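Local coordinates for protein carboxylase (Deinococcus radiodurans, PDB 5H80) that probably carboxylates biotin with bicarbonate at the expense of ATP, as the biotin carboxylase domain of a single-chain multienzyme carboxylase, at residues L321-G333 with A362-N374. Sequence-based numbering, arbitrary orientation. Where two conformers were deposited one is given.
Sequences LQVEHTVTEEWCG and APPPGQAVQARVN. With EDO (1,2-ethanediol), chain G.
Trp331, on the last turn of helix 325-332, packs its indole against the proline run that leads into strand 367-374. With CG anti to the backbone N (chi1 -179°), the ring swings out to the prolines. Pro364 covers one face: its CB makes a CH-pi contact 4.2 Å from the centroid of the five-membered ring, and Pro364 CD lies 3.7 Å from Trp331 CZ2. Pro363 CB adds an oblique contact to the six-membered ring, and Cys332 SG touches Pro364 CG. An alanine here in place of Trp331 would probably leave Pro363 and Pro364 without the indole they pack on and open a gap between the helix end and the loop.

Trp331 NE1 gives a weak, bent hydrogen bond to Pro364 O (3.1 Å), while a water donates to both Trp331 O and Pro365 O, joining the two backbones.

At the helix start, charge and polar groups dominate. Glu324 OE1 forms a salt bridge with Arg372 NH2 (3.1 Å), the carboxylate and guanidinium planes being 41° apart. Val323 CG1 sits over the centre of one guanidinium face, 3.6 Å from Arg372 CZ. Glu268 also pairs with Arg372, and Lys265 with Glu324, making a chain of alternating charges. Thr326 OG1 donates to Gln370 OE1 at a very short 2.4 Å, so the exact length is doubtful; the extended Gln370 side chain also gives its NE2 to Glu268.

Helix and strand run nearly antiparallel (157°), their axes 7.4 Å apart at closest approach. The helix thus lies along one side of the antiparallel sheet that includes strands 264-270 and 421-429, joining the ATP-grasp region to the C-terminal part of a biotin carboxylase fold.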
# COMPACT_ATOMS: atom_id res chain seq x y z
N LEU A 321 -13.99 -9.81 -12.82
CA LEU A 321 -13.34 -9.31 -11.63
C LEU A 321 -14.09 -9.75 -10.40
O LEU A 321 -15.32 -9.93 -10.41
CB LEU A 321 -13.22 -7.80 -11.62
CG LEU A 321 -12.38 -7.05 -10.56
CD1 LEU A 321 -10.90 -7.35 -10.75
CD2 LEU A 321 -12.64 -5.58 -10.68
N GLN A 322 -13.38 -10.02 -9.32
CA GLN A 322 -14.05 -10.18 -8.01
C GLN A 322 -13.67 -9.20 -6.91
O GLN A 322 -12.53 -8.59 -6.97
CB GLN A 322 -13.70 -11.54 -7.43
CG GLN A 322 -14.44 -12.75 -7.99
CD GLN A 322 -13.90 -14.03 -7.49
OE1 GLN A 322 -12.73 -14.14 -7.08
NE2 GLN A 322 -14.78 -15.03 -7.39
N VAL A 323 -14.52 -9.14 -5.89
CA VAL A 323 -14.36 -8.21 -4.80
C VAL A 323 -12.96 -8.41 -4.16
O VAL A 323 -12.28 -7.35 -3.81
CB VAL A 323 -15.42 -8.45 -3.68
CG1 VAL A 323 -15.13 -7.61 -2.46
CG2 VAL A 323 -16.79 -7.97 -4.17
N GLU A 324 -12.56 -9.67 -3.93
CA GLU A 324 -11.32 -10.00 -3.31
C GLU A 324 -10.06 -9.93 -4.22
O GLU A 324 -9.04 -10.51 -3.81
CB GLU A 324 -11.43 -11.32 -2.56
CG GLU A 324 -11.71 -12.50 -3.34
CD GLU A 324 -13.19 -12.77 -3.67
OE1 GLU A 324 -14.02 -11.84 -3.67
OE2 GLU A 324 -13.50 -13.98 -3.93
N HIS A 325 -10.15 -9.33 -5.46
CA HIS A 325 -9.04 -9.30 -6.39
C HIS A 325 -7.94 -8.45 -5.64
O HIS A 325 -6.76 -8.77 -5.86
CB HIS A 325 -9.41 -8.59 -7.68
CG HIS A 325 -9.59 -7.10 -7.53
ND1 HIS A 325 -10.72 -6.50 -7.06
CD2 HIS A 325 -8.69 -6.08 -7.75
CE1 HIS A 325 -10.56 -5.16 -7.02
NE2 HIS A 325 -9.33 -4.88 -7.44
N THR A 326 -8.42 -7.58 -4.76
CA THR A 326 -7.42 -6.73 -3.98
C THR A 326 -6.30 -7.51 -3.23
O THR A 326 -5.06 -7.07 -3.20
CB THR A 326 -8.13 -5.92 -2.94
OG1 THR A 326 -8.80 -6.85 -2.11
CG2 THR A 326 -9.14 -4.92 -3.59
N VAL A 327 -6.61 -8.59 -2.57
CA VAL A 327 -5.57 -9.36 -1.80
C VAL A 327 -4.46 -9.97 -2.66
O VAL A 327 -3.28 -9.97 -2.29
CB VAL A 327 -6.12 -10.46 -0.86
CG1 VAL A 327 -6.52 -9.92 0.48
CG2 VAL A 327 -7.29 -11.23 -1.46
N THR A 328 -4.83 -10.46 -3.84
CA THR A 328 -3.92 -10.97 -4.78
C THR A 328 -3.05 -9.87 -5.28
O THR A 328 -1.85 -10.05 -5.40
CB THR A 328 -4.71 -11.54 -5.98
OG1 THR A 328 -5.47 -12.67 -5.53
CG2 THR A 328 -3.83 -11.96 -7.12
N GLU A 329 -3.65 -8.72 -5.57
CA GLU A 329 -2.87 -7.51 -5.99
C GLU A 329 -1.77 -7.24 -4.98
O GLU A 329 -0.62 -7.00 -5.38
CB GLU A 329 -3.85 -6.30 -6.13
CG GLU A 329 -4.73 -6.43 -7.38
CD GLU A 329 -5.44 -5.10 -7.75
OE1 GLU A 329 -5.69 -4.29 -6.84
OE2 GLU A 329 -5.71 -4.87 -8.92
N GLU A 330 -2.07 -7.15 -3.71
CA GLU A 330 -1.05 -6.71 -2.74
C GLU A 330 -0.03 -7.86 -2.46
O GLU A 330 1.21 -7.57 -2.27
CB GLU A 330 -1.76 -6.19 -1.49
CG GLU A 330 -2.60 -4.91 -1.58
CD GLU A 330 -1.89 -3.84 -2.19
OE1 GLU A 330 -0.76 -3.52 -1.71
OE2 GLU A 330 -2.32 -3.36 -3.21
N TRP A 331 -0.50 -9.10 -2.32
CA TRP A 331 0.41 -10.23 -2.24
C TRP A 331 1.38 -10.31 -3.44
O TRP A 331 2.62 -10.45 -3.23
CB TRP A 331 -0.37 -11.55 -2.05
CG TRP A 331 0.47 -12.76 -1.93
CD1 TRP A 331 1.72 -12.89 -1.26
CD2 TRP A 331 0.19 -13.99 -2.50
NE1 TRP A 331 2.16 -14.17 -1.37
CE2 TRP A 331 1.22 -14.89 -2.09
CE3 TRP A 331 -0.93 -14.51 -3.23
CZ2 TRP A 331 1.20 -16.24 -2.41
CZ3 TRP A 331 -0.90 -15.80 -3.61
CH2 TRP A 331 0.18 -16.70 -3.20
N CYS A 332 0.87 -10.27 -4.68
CA CYS A 332 1.63 -10.54 -5.90
C CYS A 332 2.37 -9.28 -6.39
O CYS A 332 3.27 -9.39 -7.22
CB CYS A 332 0.74 -11.10 -6.99
SG CYS A 332 0.06 -12.76 -6.63
N GLY A 333 1.96 -8.07 -5.95
CA GLY A 333 2.43 -6.80 -6.51
C GLY A 333 2.08 -6.65 -7.95
O GLY A 333 2.96 -6.72 -8.84
N ALA A 362 6.52 -21.15 -8.42
CA ALA A 362 6.71 -20.91 -7.00
C ALA A 362 5.89 -19.68 -6.57
O ALA A 362 5.90 -18.66 -7.30
CB ALA A 362 8.19 -20.68 -6.68
N PRO A 363 5.10 -19.81 -5.52
CA PRO A 363 4.30 -18.60 -5.12
C PRO A 363 5.17 -17.46 -4.54
O PRO A 363 6.26 -17.79 -3.97
CB PRO A 363 3.30 -19.10 -4.10
CG PRO A 363 3.42 -20.56 -3.95
CD PRO A 363 4.69 -21.01 -4.76
N PRO A 364 4.73 -16.19 -4.65
CA PRO A 364 5.38 -15.04 -4.05
C PRO A 364 5.54 -15.26 -2.50
O PRO A 364 4.70 -15.85 -1.81
CB PRO A 364 4.43 -13.88 -4.37
CG PRO A 364 3.74 -14.31 -5.62
CD PRO A 364 3.50 -15.81 -5.33
N PRO A 365 6.62 -14.71 -1.91
CA PRO A 365 6.68 -14.63 -0.46
C PRO A 365 5.70 -13.59 0.09
O PRO A 365 5.12 -12.83 -0.70
CB PRO A 365 8.11 -14.11 -0.21
CG PRO A 365 8.32 -13.24 -1.30
CD PRO A 365 7.74 -13.98 -2.52
N GLY A 366 5.56 -13.56 1.40
CA GLY A 366 4.66 -12.65 2.09
C GLY A 366 3.20 -13.20 2.02
O GLY A 366 2.96 -14.36 1.73
N GLN A 367 2.30 -12.34 2.42
CA GLN A 367 0.95 -12.84 2.76
C GLN A 367 0.12 -11.63 2.85
O GLN A 367 0.59 -10.54 3.28
CB GLN A 367 0.92 -13.67 4.03
CG GLN A 367 1.63 -13.05 5.22
CD GLN A 367 1.54 -13.83 6.51
OE1 GLN A 367 0.63 -14.65 6.72
NE2 GLN A 367 2.48 -13.56 7.41
N ALA A 368 -1.15 -11.80 2.55
CA ALA A 368 -2.10 -10.64 2.74
C ALA A 368 -3.51 -11.16 3.08
O ALA A 368 -3.85 -12.39 2.84
CB ALA A 368 -2.13 -9.78 1.53
N VAL A 369 -4.27 -10.33 3.71
CA VAL A 369 -5.67 -10.60 4.02
C VAL A 369 -6.52 -9.31 3.75
O VAL A 369 -6.13 -8.20 4.05
CB VAL A 369 -5.84 -11.08 5.45
CG1 VAL A 369 -5.46 -10.08 6.58
CG2 VAL A 369 -7.24 -11.40 5.82
N GLN A 370 -7.75 -9.54 3.31
CA GLN A 370 -8.75 -8.52 3.17
C GLN A 370 -9.87 -8.75 4.13
O GLN A 370 -10.32 -9.91 4.30
CB GLN A 370 -9.36 -8.50 1.74
CG GLN A 370 -10.66 -7.61 1.59
CD GLN A 370 -11.04 -7.36 0.17
OE1 GLN A 370 -10.51 -6.45 -0.49
NE2 GLN A 370 -11.97 -8.12 -0.35
N ALA A 371 -10.29 -7.72 4.82
CA ALA A 371 -11.50 -7.83 5.63
C ALA A 371 -12.60 -6.89 4.99
O ALA A 371 -12.32 -5.77 4.62
CB ALA A 371 -11.28 -7.50 7.03
N ARG A 372 -13.84 -7.41 4.84
CA ARG A 372 -14.93 -6.54 4.39
C ARG A 372 -15.62 -5.81 5.61
O ARG A 372 -16.25 -6.47 6.52
CB ARG A 372 -15.89 -7.47 3.69
CG ARG A 372 -15.28 -8.26 2.46
CD ARG A 372 -16.38 -8.85 1.51
NE ARG A 372 -15.83 -9.79 0.48
CZ ARG A 372 -16.55 -10.31 -0.53
NH1 ARG A 372 -17.77 -9.88 -0.76
NH2 ARG A 372 -16.02 -11.18 -1.36
N VAL A 373 -15.48 -4.51 5.64
CA VAL A 373 -16.19 -3.63 6.60
C VAL A 373 -17.59 -3.31 6.17
O VAL A 373 -17.74 -2.69 5.08
CB VAL A 373 -15.35 -2.43 6.97
CG1 VAL A 373 -16.01 -1.63 8.06
CG2 VAL A 373 -13.93 -2.90 7.33
N ASN A 374 -18.57 -3.85 6.89
CA ASN A 374 -19.98 -3.71 6.51
C ASN A 374 -20.78 -2.85 7.53
O ASN A 374 -20.47 -2.82 8.70
CB ASN A 374 -20.71 -5.04 6.29
CG ASN A 374 -20.07 -6.01 5.30
OD1 ASN A 374 -19.66 -5.62 4.19
ND2 ASN A 374 -20.12 -7.29 5.63
C1 EDO G . -2.09 -2.18 -6.33
O1 EDO G . -1.14 -3.00 -5.63
C2 EDO G . -2.09 -2.34 -7.82
O2 EDO G . -0.71 -2.08 -8.15
O HOH W 1 4.04 -10.46 -1.01